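Long-range contacts in prenylcyclase (Actinoplanes teichomyceticus, PDB 6IJ1), which probably cyclises a prenyl chain inside an alpha-alpha barrel of the terpene-cyclase kind, its exact substrate and product being unsettled: residues G188-Y193 with L200-A205; V158-A163 with A192-D197; G127-Y132 with E174-G179; L204-L209 with L253-Q258. All blocks are in the same frame, centred on the assembly; numbering follows the deposited sequence.

Interaction 1 of 4, residues G188-Y193 with L200-A205; sequences GEWPAY and LSTALA
Trp190 lies against Ser201, Thr202 and Ala205 of helix 198-209, and the loop that carries it, Gln-x-x-x-Gly-x-Trp with Gln184 and Gly188 as the other fixed members, fits the QW motif of terpene cyclases. Gln184 reaches forward through its NE2 to the carbonyl of Gly188 and, as in that motif, packs on the indole. Two hydrogen bonds tie the Trp190 backbone to the helix. Its amide N gives a nearly straight bond, 165° at the hydrogen, to Thr202 OG1 at 2.9 Å; the same hydroxyl also bonds Pro198 O in the turn before it, and the pair of bonds fixes its rotation. The Trp190 carbonyl O takes a short bond of 2.6 Å from Ser201 OG. With chi1 at 39°, that hydroxyl is wedged between its own backbone N and carbonyl carbon, and it meets the oxygen from above the carbonyl plane, 55° out of it. Van der Waals contact does the rest. Thr202 CG2 touches the indole of Trp190 at CE3, 4.1 Å away, while Ala192 CB rests 3.6 Å from Ser201 OG, alongside the serine. Replacing Trp190 with a leucine would probably uncover the Ala205 methyl and leave Leu180 O without the indole N-H that bonds it. Ala205 CB makes a CH-pi contact over one face of the six-membered ring of Trp190, 3.7 Å from its centroid.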
loop_
_atom_site.group_PDB
_atom_site.type_symbol
_atom_site.label_atom_id
_atom_site.label_comp_id
_atom_site.label_asym_id
_atom_site.label_seq_id
_atom_site.Cartn_x
_atom_site.Cartn_y
_atom_site.Cartn_z
ATOM N N GLY A 188 -4.762 13.458 13.703
ATOM C CA GLY A 188 -4.495 13.701 12.296
ATOM C C GLY A 188 -4.149 12.460 11.466
ATOM O O GLY A 188 -4.162 12.529 10.243
ATOM N N GLU A 189 -3.789 11.368 12.111
ATOM C CA GLU A 189 -3.467 10.174 11.353
ATOM C C GLU A 189 -4.661 9.279 11.141
ATOM O O GLU A 189 -5.695 9.353 11.815
ATOM C CB GLU A 189 -2.373 9.378 12.076
ATOM C CG GLU A 189 -2.820 8.463 13.180
ATOM C CD GLU A 189 -2.999 9.152 14.526
ATOM O OE1 GLU A 189 -3.308 10.381 14.609
ATOM O OE2 GLU A 189 -2.818 8.413 15.530
ATOM N N TRP A 190 -4.487 8.339 10.205
ATOM C CA TRP A 190 -5.450 7.267 10.059
ATOM C C TRP A 190 -4.842 5.969 10.543
ATOM O O TRP A 190 -3.675 5.713 10.265
ATOM C CB TRP A 190 -5.850 7.061 8.606
ATOM C CG TRP A 190 -6.852 8.079 8.048
ATOM C CD1 TRP A 190 -8.202 7.888 7.989
ATOM C CD2 TRP A 190 -6.589 9.366 7.454
ATOM N NE1 TRP A 190 -8.811 8.969 7.393
ATOM C CE2 TRP A 190 -7.860 9.903 7.070
ATOM C CE3 TRP A 190 -5.443 10.148 7.289
ATOM C CZ2 TRP A 190 -8.010 11.142 6.466
ATOM C CZ3 TRP A 190 -5.570 11.392 6.628
ATOM C CH2 TRP A 190 -6.865 11.870 6.241
ATOM N N PRO A 191 -5.623 5.114 11.160
ATOM C CA PRO A 191 -5.137 3.804 11.559
ATOM C C PRO A 191 -5.132 2.845 10.370
ATOM O O PRO A 191 -5.764 3.085 9.353
ATOM C CB PRO A 191 -6.186 3.394 12.594
ATOM C CG PRO A 191 -7.441 3.935 12.012
ATOM C CD PRO A 191 -7.050 5.315 11.528
ATOM N N ALA A 192 -4.398 1.736 10.520
ATOM C CA ALA A 192 -4.290 0.707 9.493
ATOM C C ALA A 192 -4.738 -0.610 10.113
ATOM O O ALA A 192 -4.555 -0.828 11.311
ATOM C CB ALA A 192 -2.851 0.535 8.990
ATOM N N TYR A 193 -5.308 -1.491 9.291
ATOM C CA TYR A 193 -5.605 -2.835 9.753
ATOM C C TYR A 193 -4.429 -3.758 9.524
ATOM O O TYR A 193 -3.950 -4.393 10.480
ATOM C CB TYR A 193 -6.844 -3.354 9.014
ATOM C CG TYR A 193 -7.376 -4.698 9.520
ATOM C CD1 TYR A 193 -8.140 -4.780 10.717
ATOM C CD2 TYR A 193 -7.144 -5.878 8.786
ATOM C CE1 TYR A 193 -8.663 -6.032 11.116
ATOM C CE2 TYR A 193 -7.692 -7.117 9.194
ATOM C CZ TYR A 193 -8.436 -7.151 10.374
ATOM O OH TYR A 193 -8.937 -8.393 10.724
ATOM N N LEU A 200 1.422 4.342 6.801
ATOM C CA LEU A 200 0.960 3.788 5.541
ATOM C C LEU A 200 -0.460 4.221 5.245
ATOM O O LEU A 200 -0.697 4.789 4.163
ATOM C CB LEU A 200 1.119 2.260 5.602
ATOM C CG LEU A 200 0.635 1.416 4.422
ATOM C CD1 LEU A 200 -0.979 1.308 4.263
ATOM C CD2 LEU A 200 1.281 1.854 3.125
ATOM N N SER A 201 -1.399 4.002 6.183
ATOM C CA SER A 201 -2.783 4.417 5.918
ATOM C C SER A 201 -2.860 5.920 5.738
ATOM O O SER A 201 -3.595 6.422 4.888
ATOM C CB SER A 201 -3.677 3.950 7.067
ATOM O OG SER A 201 -2.958 4.111 8.334
ATOM N N THR A 202 -2.046 6.661 6.506
ATOM C CA THR A 202 -2.118 8.129 6.436
ATOM C C THR A 202 -1.642 8.650 5.096
ATOM O O THR A 202 -2.285 9.556 4.481
ATOM C CB THR A 202 -1.317 8.741 7.612
ATOM O OG1 THR A 202 -1.889 8.237 8.812
ATOM C CG2 THR A 202 -1.380 10.286 7.608
ATOM N N ALA A 203 -0.491 8.152 4.614
ATOM C CA ALA A 203 0.029 8.616 3.332
ATOM C C ALA A 203 -0.902 8.259 2.184
ATOM O O ALA A 203 -1.149 9.088 1.310
ATOM C CB ALA A 203 1.432 8.014 3.066
ATOM N N LEU A 204 -1.431 7.030 2.178
ATOM C CA LEU A 204 -2.334 6.676 1.073
ATOM C C LEU A 204 -3.602 7.500 1.141
ATOM O O LEU A 204 -4.087 7.936 0.095
ATOM C CB LEU A 204 -2.656 5.177 1.129
ATOM C CG LEU A 204 -1.428 4.250 1.016
ATOM C CD1 LEU A 204 -1.981 2.808 0.820
ATOM C CD2 LEU A 204 -0.453 4.624 -0.070
ATOM N N ALA A 205 -4.115 7.733 2.359
ATOM C CA ALA A 205 -5.342 8.517 2.506
ATOM C C ALA A 205 -5.156 9.922 1.943
ATOM O O ALA A 205 -5.967 10.409 1.136
ATOM C CB ALA A 205 -5.745 8.598 3.959
#

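Interaction 2 of 4, residues V158-A163 with A192-D197; sequences VCVTAA and AYWWID
Just beyond the tryptophan of the QW motif, the loop leading to helix 198-209 folds over the first turn of helix 158-164, where Cys159 meets four successive residues, Ala192 to Trp195. Its SG is the acceptor for two neighbouring backbone amides: Tyr193 N at 3.3 Å, somewhat bent, and Trp194 N at 3.6 Å, longer but almost straight at 172°. A chi1 of 47° puts the sulfur where both N-H groups can reach it. The CB beneath it packs on Ala192 CB and meets the edge of the Trp195 indole at CD1, 4.0 Å off. SG also stands 3.8 Å from Trp194 CD1, an oblique sulfur-aromatic contact, while Val160 CG2 comes up to the edge of the same indole. Trp194 has further neighbours: Tyr193 CD2 lies over one face of its indole, and its NE1 bonds Thr131 OG1. A serine in place of Cys159 would probably leave the two amides with more distant, poorer bonds and the indoles without their bulky neighbour. Sulfur, large and a soft acceptor, serves polar and apolar partners at once, so a single atom can satisfy a turn's amides inside an aromatic setting.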
loop_
_atom_site.group_PDB
_atom_site.type_symbol
_atom_site.label_atom_id
_atom_site.label_comp_id
_atom_site.label_asym_id
_atom_site.label_seq_id
_atom_site.Cartn_x
_atom_site.Cartn_y
_atom_site.Cartn_z
ATOM N N VAL A 158 -9.390 0.547 7.238
ATOM C CA VAL A 158 -9.095 1.931 6.877
ATOM C C VAL A 158 -7.920 2.012 5.890
ATOM O O VAL A 158 -7.895 2.895 5.025
ATOM C CB VAL A 158 -8.839 2.766 8.145
ATOM C CG1 VAL A 158 -8.400 4.180 7.793
ATOM C CG2 VAL A 158 -10.091 2.845 8.994
ATOM N N CYS A 159 -6.922 1.114 5.991
ATOM C CA CYS A 159 -5.800 1.154 5.033
ATOM C C CYS A 159 -6.220 0.814 3.605
ATOM O O CYS A 159 -5.762 1.451 2.657
ATOM C CB CYS A 159 -4.692 0.166 5.522
ATOM S SG CYS A 159 -5.354 -1.494 6.019
ATOM N N VAL A 160 -7.109 -0.174 3.454
ATOM C CA VAL A 160 -7.615 -0.517 2.123
ATOM C C VAL A 160 -8.501 0.601 1.625
ATOM O O VAL A 160 -8.423 0.992 0.453
ATOM C CB VAL A 160 -8.370 -1.850 2.225
ATOM C CG1 VAL A 160 -9.021 -2.181 0.883
ATOM C CG2 VAL A 160 -7.372 -2.974 2.687
ATOM N N THR A 161 -9.341 1.143 2.517
ATOM C CA THR A 161 -10.197 2.272 2.116
ATOM C C THR A 161 -9.340 3.436 1.672
ATOM O O THR A 161 -9.631 4.087 0.650
ATOM C CB THR A 161 -11.063 2.687 3.281
ATOM O OG1 THR A 161 -11.780 1.563 3.778
ATOM C CG2 THR A 161 -12.067 3.793 2.886
ATOM N N ALA A 162 -8.264 3.718 2.415
ATOM C CA ALA A 162 -7.388 4.835 2.057
ATOM C C ALA A 162 -6.812 4.672 0.669
ATOM O O ALA A 162 -6.687 5.658 -0.054
ATOM C CB ALA A 162 -6.252 4.936 3.102
ATOM N N ALA A 163 -6.449 3.453 0.276
ATOM C CA ALA A 163 -5.905 3.206 -1.060
ATOM C C ALA A 163 -6.981 3.333 -2.119
ATOM O O ALA A 163 -6.798 4.088 -3.100
ATOM C CB ALA A 163 -5.288 1.791 -1.105
ATOM N N ALA A 192 -4.398 1.736 10.520
ATOM C CA ALA A 192 -4.290 0.707 9.493
ATOM C C ALA A 192 -4.738 -0.610 10.113
ATOM O O ALA A 192 -4.555 -0.828 11.311
ATOM C CB ALA A 192 -2.851 0.535 8.990
ATOM N N TYR A 193 -5.308 -1.491 9.291
ATOM C CA TYR A 193 -5.605 -2.835 9.753
ATOM C C TYR A 193 -4.429 -3.758 9.524
ATOM O O TYR A 193 -3.950 -4.393 10.480
ATOM C CB TYR A 193 -6.844 -3.354 9.014
ATOM C CG TYR A 193 -7.376 -4.698 9.520
ATOM C CD1 TYR A 193 -8.140 -4.780 10.717
ATOM C CD2 TYR A 193 -7.144 -5.878 8.786
ATOM C CE1 TYR A 193 -8.663 -6.032 11.116
ATOM C CE2 TYR A 193 -7.692 -7.117 9.194
ATOM C CZ TYR A 193 -8.436 -7.151 10.374
ATOM O OH TYR A 193 -8.937 -8.393 10.724
ATOM N N TRP A 194 -3.903 -3.806 8.302
ATOM C CA TRP A 194 -2.878 -4.767 7.938
ATOM C C TRP A 194 -1.454 -4.297 8.205
ATOM O O TRP A 194 -0.535 -5.047 7.859
ATOM C CB TRP A 194 -2.983 -5.161 6.443
ATOM C CG TRP A 194 -4.328 -5.771 6.065
ATOM C CD1 TRP A 194 -5.311 -5.187 5.352
ATOM C CD2 TRP A 194 -4.759 -7.113 6.342
ATOM N NE1 TRP A 194 -6.367 -6.078 5.164
ATOM C CE2 TRP A 194 -6.040 -7.264 5.781
ATOM C CE3 TRP A 194 -4.174 -8.189 7.009
ATOM C CZ2 TRP A 194 -6.763 -8.439 5.856
ATOM C CZ3 TRP A 194 -4.893 -9.378 7.089
ATOM C CH2 TRP A 194 -6.175 -9.486 6.530
ATOM N N TRP A 195 -1.246 -3.074 8.672
ATOM C CA TRP A 195 0.110 -2.521 8.720
ATOM C C TRP A 195 0.415 -2.043 10.120
ATOM O O TRP A 195 -0.432 -1.468 10.800
ATOM C CB TRP A 195 0.281 -1.342 7.728
ATOM C CG TRP A 195 0.004 -1.821 6.339
ATOM C CD1 TRP A 195 -1.208 -1.768 5.667
ATOM C CD2 TRP A 195 0.949 -2.403 5.408
ATOM N NE1 TRP A 195 -1.068 -2.322 4.399
ATOM C CE2 TRP A 195 0.248 -2.703 4.211
ATOM C CE3 TRP A 195 2.318 -2.732 5.479
ATOM C CZ2 TRP A 195 0.863 -3.325 3.122
ATOM C CZ3 TRP A 195 2.925 -3.328 4.383
ATOM C CH2 TRP A 195 2.218 -3.621 3.214
ATOM N N ILE A 196 1.668 -2.289 10.545
ATOM C CA ILE A 196 2.160 -1.816 11.836
ATOM C C ILE A 196 2.257 -0.287 11.878
ATOM O O ILE A 196 2.036 0.317 12.922
ATOM C CB ILE A 196 3.546 -2.461 12.065
ATOM C CG1 ILE A 196 3.345 -3.949 12.349
ATOM C CG2 ILE A 196 4.291 -1.737 13.166
ATOM C CD1 ILE A 196 2.672 -4.220 13.687
ATOM N N ASP A 197 2.601 0.333 10.764
ATOM C CA ASP A 197 2.916 1.753 10.709
ATOM C C ASP A 197 1.686 2.532 10.249
ATOM O O ASP A 197 1.296 2.383 9.095
ATOM C CB ASP A 197 4.074 2.004 9.743
ATOM C CG ASP A 197 5.336 1.251 10.146
ATOM O OD1 ASP A 197 5.783 1.377 11.317
ATOM O OD2 ASP A 197 5.904 0.535 9.290
#

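Interaction 3 of 4, residues G127-Y132 with E174-G179; sequences GLVSTY and EHVVNG
A positive phi of 97° lets the backbone of Gly127 pass close against helix 173-182, and His175, its CG anti to the backbone N at chi1 174°, swings its imidazole over the glycine. Gly127 CA therefore lies above one face of that ring, 3.8 Å from the centroid and offset toward the rim, a CH-pi contact. The ring is held by a hydrogen bond from NE2 to His124 O; the nearby Gly127 N is badly angled for a bond to the same nitrogen. Next along the helix, the carbonyl O of Gly127 points at Val176, whose CA-H makes a contact of 3.3 Å with it, 157° at the hydrogen. That oxygen is buried without a conventional hydrogen-bond partner, and this weak C-H contact is what it gets in return. One turn on, glycine meets glycine. Gly127 CA and Gly179 CA approach to 4.1 Å; a CB on Gly127 would fall only 2.6 Å from His175 O and one on Gly179 2.7 Å from Gly127 CA, so neither backbone could come so near with side chains between them. Larger groups flank this close passage: Leu128 CD2 reaches Gly179 O at 3.7 Å, and Val129 CG2 meets Val176 CG1 at 4.0 Å. Gly127 has nearly the backbone shape of Gly188, with Val129 in the place of Trp190. This may be a degenerate relative of the QW turn, the glycine kept but not the tryptophan, in a loop between helices 112-121 and 134-141 that packs on helix 173-182, as such loops do in the alpha-alpha barrels of terpene cyclases.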
loop_
_atom_site.group_PDB
_atom_site.type_symbol
_atom_site.label_atom_id
_atom_site.label_comp_id
_atom_site.label_asym_id
_atom_site.label_seq_id
_atom_site.Cartn_x
_atom_site.Cartn_y
_atom_site.Cartn_z
ATOM N N GLY A 127 -19.191 3.258 4.785
ATOM C CA GLY A 127 -18.303 3.860 3.810
ATOM C C GLY A 127 -16.939 3.222 3.740
ATOM O O GLY A 127 -16.242 3.423 2.751
ATOM N N LEU A 128 -16.553 2.448 4.751
ATOM C CA LEU A 128 -15.281 1.735 4.633
ATOM C C LEU A 128 -15.374 0.541 3.698
ATOM O O LEU A 128 -16.444 -0.034 3.444
ATOM C CB LEU A 128 -14.809 1.254 5.990
ATOM C CG LEU A 128 -14.600 2.413 6.978
ATOM C CD1 LEU A 128 -14.079 1.811 8.300
ATOM C CD2 LEU A 128 -13.664 3.492 6.447
ATOM N N VAL A 129 -14.214 0.164 3.161
ATOM C CA VAL A 129 -14.051 -0.941 2.240
ATOM C C VAL A 129 -13.379 -2.094 2.970
ATOM O O VAL A 129 -12.355 -1.888 3.636
ATOM C CB VAL A 129 -13.209 -0.514 1.032
ATOM C CG1 VAL A 129 -13.059 -1.627 0.048
ATOM C CG2 VAL A 129 -13.860 0.713 0.315
ATOM N N SER A 130 -13.975 -3.283 2.885
ATOM C CA SER A 130 -13.339 -4.441 3.486
ATOM C C SER A 130 -12.350 -5.066 2.517
ATOM O O SER A 130 -12.478 -4.969 1.301
ATOM C CB SER A 130 -14.358 -5.513 3.898
ATOM O OG SER A 130 -15.092 -5.990 2.765
ATOM N N THR A 131 -11.395 -5.846 3.075
ATOM C CA THR A 131 -10.474 -6.532 2.179
ATOM C C THR A 131 -11.155 -7.706 1.451
ATOM O O THR A 131 -10.832 -8.008 0.283
ATOM C CB THR A 131 -9.278 -7.024 3.016
ATOM O OG1 THR A 131 -8.636 -5.879 3.569
ATOM C CG2 THR A 131 -8.263 -7.758 2.164
ATOM N N TYR A 132 -12.017 -8.418 2.164
ATOM C CA TYR A 132 -12.711 -9.572 1.634
ATOM C C TYR A 132 -14.212 -9.419 1.879
ATOM O O TYR A 132 -14.651 -8.692 2.767
ATOM C CB TYR A 132 -12.238 -10.878 2.357
ATOM C CG TYR A 132 -10.764 -11.169 2.203
ATOM C CD1 TYR A 132 -10.262 -11.773 1.067
ATOM C CD2 TYR A 132 -9.883 -10.841 3.264
ATOM C CE1 TYR A 132 -8.900 -12.021 0.994
ATOM C CE2 TYR A 132 -8.528 -11.129 3.169
ATOM C CZ TYR A 132 -8.082 -11.712 2.033
ATOM O OH TYR A 132 -6.707 -11.941 2.032
ATOM N N GLU A 174 -18.164 9.018 -3.352
ATOM C CA GLU A 174 -18.438 9.997 -2.316
ATOM C C GLU A 174 -18.709 9.344 -0.969
ATOM O O GLU A 174 -18.265 9.837 0.082
ATOM C CB GLU A 174 -19.636 10.867 -2.762
ATOM C CG GLU A 174 -20.329 11.649 -1.661
ATOM C CD GLU A 174 -21.522 12.425 -2.193
ATOM O OE1 GLU A 174 -21.400 12.945 -3.309
ATOM O OE2 GLU A 174 -22.605 12.519 -1.526
ATOM N N HIS A 175 -19.492 8.268 -0.972
ATOM C CA HIS A 175 -19.784 7.500 0.218
ATOM C C HIS A 175 -18.488 6.986 0.866
ATOM O O HIS A 175 -18.329 7.048 2.090
ATOM C CB HIS A 175 -20.712 6.357 -0.200
ATOM C CG HIS A 175 -21.012 5.371 0.870
ATOM N ND1 HIS A 175 -21.772 5.700 1.971
ATOM C CD2 HIS A 175 -20.714 4.051 0.994
ATOM C CE1 HIS A 175 -21.921 4.629 2.733
ATOM N NE2 HIS A 175 -21.280 3.623 2.172
ATOM N N VAL A 176 -17.578 6.483 0.040
ATOM C CA VAL A 176 -16.316 5.927 0.544
ATOM C C VAL A 176 -15.426 7.036 1.093
ATOM O O VAL A 176 -14.834 6.891 2.177
ATOM C CB VAL A 176 -15.621 5.135 -0.567
ATOM C CG1 VAL A 176 -14.214 4.677 -0.097
ATOM C CG2 VAL A 176 -16.422 3.870 -0.939
ATOM N N VAL A 177 -15.309 8.152 0.363
ATOM C CA VAL A 177 -14.523 9.273 0.884
ATOM C C VAL A 177 -15.084 9.752 2.224
ATOM O O VAL A 177 -14.318 10.063 3.151
ATOM C CB VAL A 177 -14.499 10.404 -0.153
ATOM C CG1 VAL A 177 -14.027 11.728 0.516
ATOM C CG2 VAL A 177 -13.590 10.062 -1.389
ATOM N N ASN A 178 -16.429 9.844 2.361
ATOM C CA ASN A 178 -16.991 10.280 3.638
ATOM C C ASN A 178 -16.621 9.332 4.759
ATOM O O ASN A 178 -16.282 9.785 5.859
ATOM C CB ASN A 178 -18.525 10.435 3.551
ATOM C CG ASN A 178 -18.889 11.686 2.790
ATOM O OD1 ASN A 178 -18.074 12.605 2.717
ATOM N ND2 ASN A 178 -20.080 11.728 2.218
ATOM N N GLY A 179 -16.621 8.022 4.471
ATOM C CA GLY A 179 -16.273 7.045 5.483
ATOM C C GLY A 179 -14.803 7.164 5.846
ATOM O O GLY A 179 -14.443 7.098 7.031
#

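Interaction 4 of 4, residues L204-L209 with L253-Q258; sequences LAVESL and LRAVAQ. With IMD (imidazole), chain B.
The carboxylate of Glu207 lies along the edge of the Arg254 guanidinium, in a side-on salt bridge with one nitrogen for each oxygen. Arg254 NH2 bonds Glu207 OE1 at 2.8 Å and Arg254 NE bonds Glu207 OE2 at 2.9 Å, both nearly straight, and both oxygens are met on the syn side. They sit almost in the guanidinium plane, yet the carboxylate is tilted, its plane 26° from that of the arginine. Glu207 is extended beyond CG, whereas Arg254 bends at chi3 (63°), which turns NE and NH2 together to face the acid. A water bridges the pair to Gln258. It donates to Glu207 OE2 and to the Arg254 carbonyl O, each at 2.7 Å, and accepts from Gln258 NE2, so OE2 is gripped by two donors. Helices 198-209 and 246-256 are probably neighbours in the inner ring of an (alpha/alpha)6 barrel, and Arg254 extends the contact by packing on Thr332 and Gln335 of helix 327-341. Beside the charges the contact is made by carbon atoms. Val206 CG2 presses on the aliphatic part of Gln258, 3.6 Å from its CG, and on Ala255 CA at 3.8 Å. The amide of Gln258 stands nearly perpendicular to the carboxylate, its NE2 turned to the water. An imidazole, probably from the crystallisation liquor, lies against Leu204, Glu207 and Ser208: its C2 approaches Glu207 OE1 to 3.4 Å, Leu204 CD2 packs on its N3 side, and N1 makes a weak bond of 3.1 Å to Ser208 OG, which also bonds Ala162 O.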
loop_
_atom_site.group_PDB
_atom_site.type_symbol
_atom_site.label_atom_id
_atom_site.label_comp_id
_atom_site.label_asym_id
_atom_site.label_seq_id
_atom_site.Cartn_x
_atom_site.Cartn_y
_atom_site.Cartn_z
ATOM N N LEU A 204 -1.431 7.030 2.178
ATOM C CA LEU A 204 -2.334 6.676 1.073
ATOM C C LEU A 204 -3.602 7.500 1.141
ATOM O O LEU A 204 -4.087 7.936 0.095
ATOM C CB LEU A 204 -2.656 5.177 1.129
ATOM C CG LEU A 204 -1.428 4.250 1.016
ATOM C CD1 LEU A 204 -1.981 2.808 0.820
ATOM C CD2 LEU A 204 -0.453 4.624 -0.070
ATOM N N ALA A 205 -4.115 7.733 2.359
ATOM C CA ALA A 205 -5.342 8.517 2.506
ATOM C C ALA A 205 -5.156 9.922 1.943
ATOM O O ALA A 205 -5.967 10.409 1.136
ATOM C CB ALA A 205 -5.745 8.598 3.959
ATOM N N VAL A 206 -4.055 10.585 2.304
ATOM C CA VAL A 206 -3.960 11.974 1.843
ATOM C C VAL A 206 -3.684 12.059 0.362
ATOM O O VAL A 206 -4.116 13.003 -0.301
ATOM C CB VAL A 206 -2.921 12.773 2.654
ATOM C CG1 VAL A 206 -3.384 12.881 4.065
ATOM C CG2 VAL A 206 -1.481 12.235 2.540
ATOM N N GLU A 207 -2.920 11.125 -0.214
ATOM C CA GLU A 207 -2.729 11.131 -1.651
ATOM C C GLU A 207 -4.046 10.831 -2.376
ATOM O O GLU A 207 -4.364 11.471 -3.394
ATOM C CB GLU A 207 -1.645 10.104 -2.030
ATOM C CG GLU A 207 -0.253 10.598 -1.529
ATOM C CD GLU A 207 0.869 9.698 -1.912
ATOM O OE1 GLU A 207 0.599 8.601 -2.453
ATOM O OE2 GLU A 207 2.025 10.056 -1.656
ATOM N N SER A 208 -4.823 9.873 -1.863
ATOM C CA SER A 208 -6.129 9.601 -2.465
ATOM C C SER A 208 -7.057 10.790 -2.374
ATOM O O SER A 208 -7.799 11.058 -3.345
ATOM C CB SER A 208 -6.775 8.420 -1.759
ATOM O OG SER A 208 -6.092 7.202 -2.184
ATOM N N LEU A 209 -7.078 11.453 -1.206
ATOM C CA LEU A 209 -8.032 12.541 -0.947
ATOM C C LEU A 209 -7.618 13.804 -1.668
ATOM O O LEU A 209 -8.468 14.715 -1.828
ATOM C CB LEU A 209 -8.148 12.783 0.557
ATOM C CG LEU A 209 -8.834 11.755 1.500
ATOM C CD1 LEU A 209 -8.508 11.865 2.995
ATOM C CD2 LEU A 209 -10.373 11.715 1.365
ATOM N N LEU A 253 7.113 11.286 4.808
ATOM C CA LEU A 253 7.447 12.326 3.828
ATOM C C LEU A 253 6.252 12.597 2.915
ATOM O O LEU A 253 5.863 13.762 2.684
ATOM C CB LEU A 253 8.688 11.854 3.040
ATOM C CG LEU A 253 9.341 12.821 2.067
ATOM C CD1 LEU A 253 10.721 12.261 1.681
ATOM C CD2 LEU A 253 8.496 13.010 0.771
ATOM N N ARG A 254 5.659 11.522 2.394
ATOM C CA ARG A 254 4.563 11.666 1.428
ATOM C C ARG A 254 3.338 12.289 2.064
ATOM O O ARG A 254 2.687 13.119 1.392
ATOM C CB ARG A 254 4.240 10.278 0.893
ATOM C CG ARG A 254 5.246 9.832 -0.130
ATOM C CD ARG A 254 5.206 8.324 -0.424
ATOM N NE ARG A 254 3.897 7.988 -1.008
ATOM C CZ ARG A 254 3.555 6.748 -1.314
ATOM N NH1 ARG A 254 4.422 5.746 -1.091
ATOM N NH2 ARG A 254 2.346 6.531 -1.815
ATOM N N ALA A 255 3.078 12.029 3.351
ATOM C CA ALA A 255 1.944 12.656 4.033
ATOM C C ALA A 255 2.214 14.152 4.254
ATOM O O ALA A 255 1.301 15.000 4.092
ATOM C CB ALA A 255 1.647 11.918 5.338
ATOM N N VAL A 256 3.455 14.506 4.589
ATOM C CA VAL A 256 3.760 15.930 4.773
ATOM C C VAL A 256 3.513 16.675 3.482
ATOM O O VAL A 256 3.039 17.829 3.493
ATOM C CB VAL A 256 5.218 16.080 5.228
ATOM C CG1 VAL A 256 5.556 17.606 5.289
ATOM C CG2 VAL A 256 5.395 15.544 6.591
ATOM N N ALA A 257 3.879 16.071 2.354
ATOM C CA ALA A 257 3.800 16.713 1.053
ATOM C C ALA A 257 2.358 17.012 0.643
ATOM O O ALA A 257 2.178 17.779 -0.326
ATOM C CB ALA A 257 4.504 15.853 0.003
ATOM N N GLN A 258 1.354 16.537 1.396
ATOM C CA GLN A 258 -0.031 16.917 1.090
ATOM C C GLN A 258 -0.566 18.038 1.952
ATOM O O GLN A 258 -1.769 18.344 1.888
ATOM C CB GLN A 258 -0.954 15.689 1.137
ATOM C CG GLN A 258 -0.650 14.658 0.011
ATOM C CD GLN A 258 -0.653 15.126 -1.450
ATOM O OE1 GLN A 258 -1.423 15.967 -1.815
ATOM N NE2 GLN A 258 0.226 14.552 -2.269
HETATM N N1 IMD B . -3.206 6.460 -2.870
HETATM C C2 IMD B . -1.839 6.365 -3.014
HETATM N N3 IMD B . -1.556 5.112 -3.460
HETATM C C4 IMD B . -2.734 4.466 -3.629
HETATM C C5 IMD B . -3.799 5.276 -3.264
HETATM O O HOH W 1 2.501 12.736 -1.277
#

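From the N terminus, interaction 3 closes the first loop, carrying the turn before helix 134-141 to helix 173-182. Before it closes, interaction 2 opens on helix 158-164, so these two cross; they meet where Thr131 bonds Trp194 and Val129 bonds Thr161. Interaction 1 begins on the loop where interaction 2 ends, a short closure in which the segment bearing Ala192 and Tyr193, common to both, folds back on the helix that follows it. Interaction 4 starts where interaction 1 ends, sharing Leu204 and Ala205, and spans the longest separation of the four, to helix 246-256. Helix 198-209 thus joins interactions 1 and 4, and Ser208 links interaction 4 to helix 158-164.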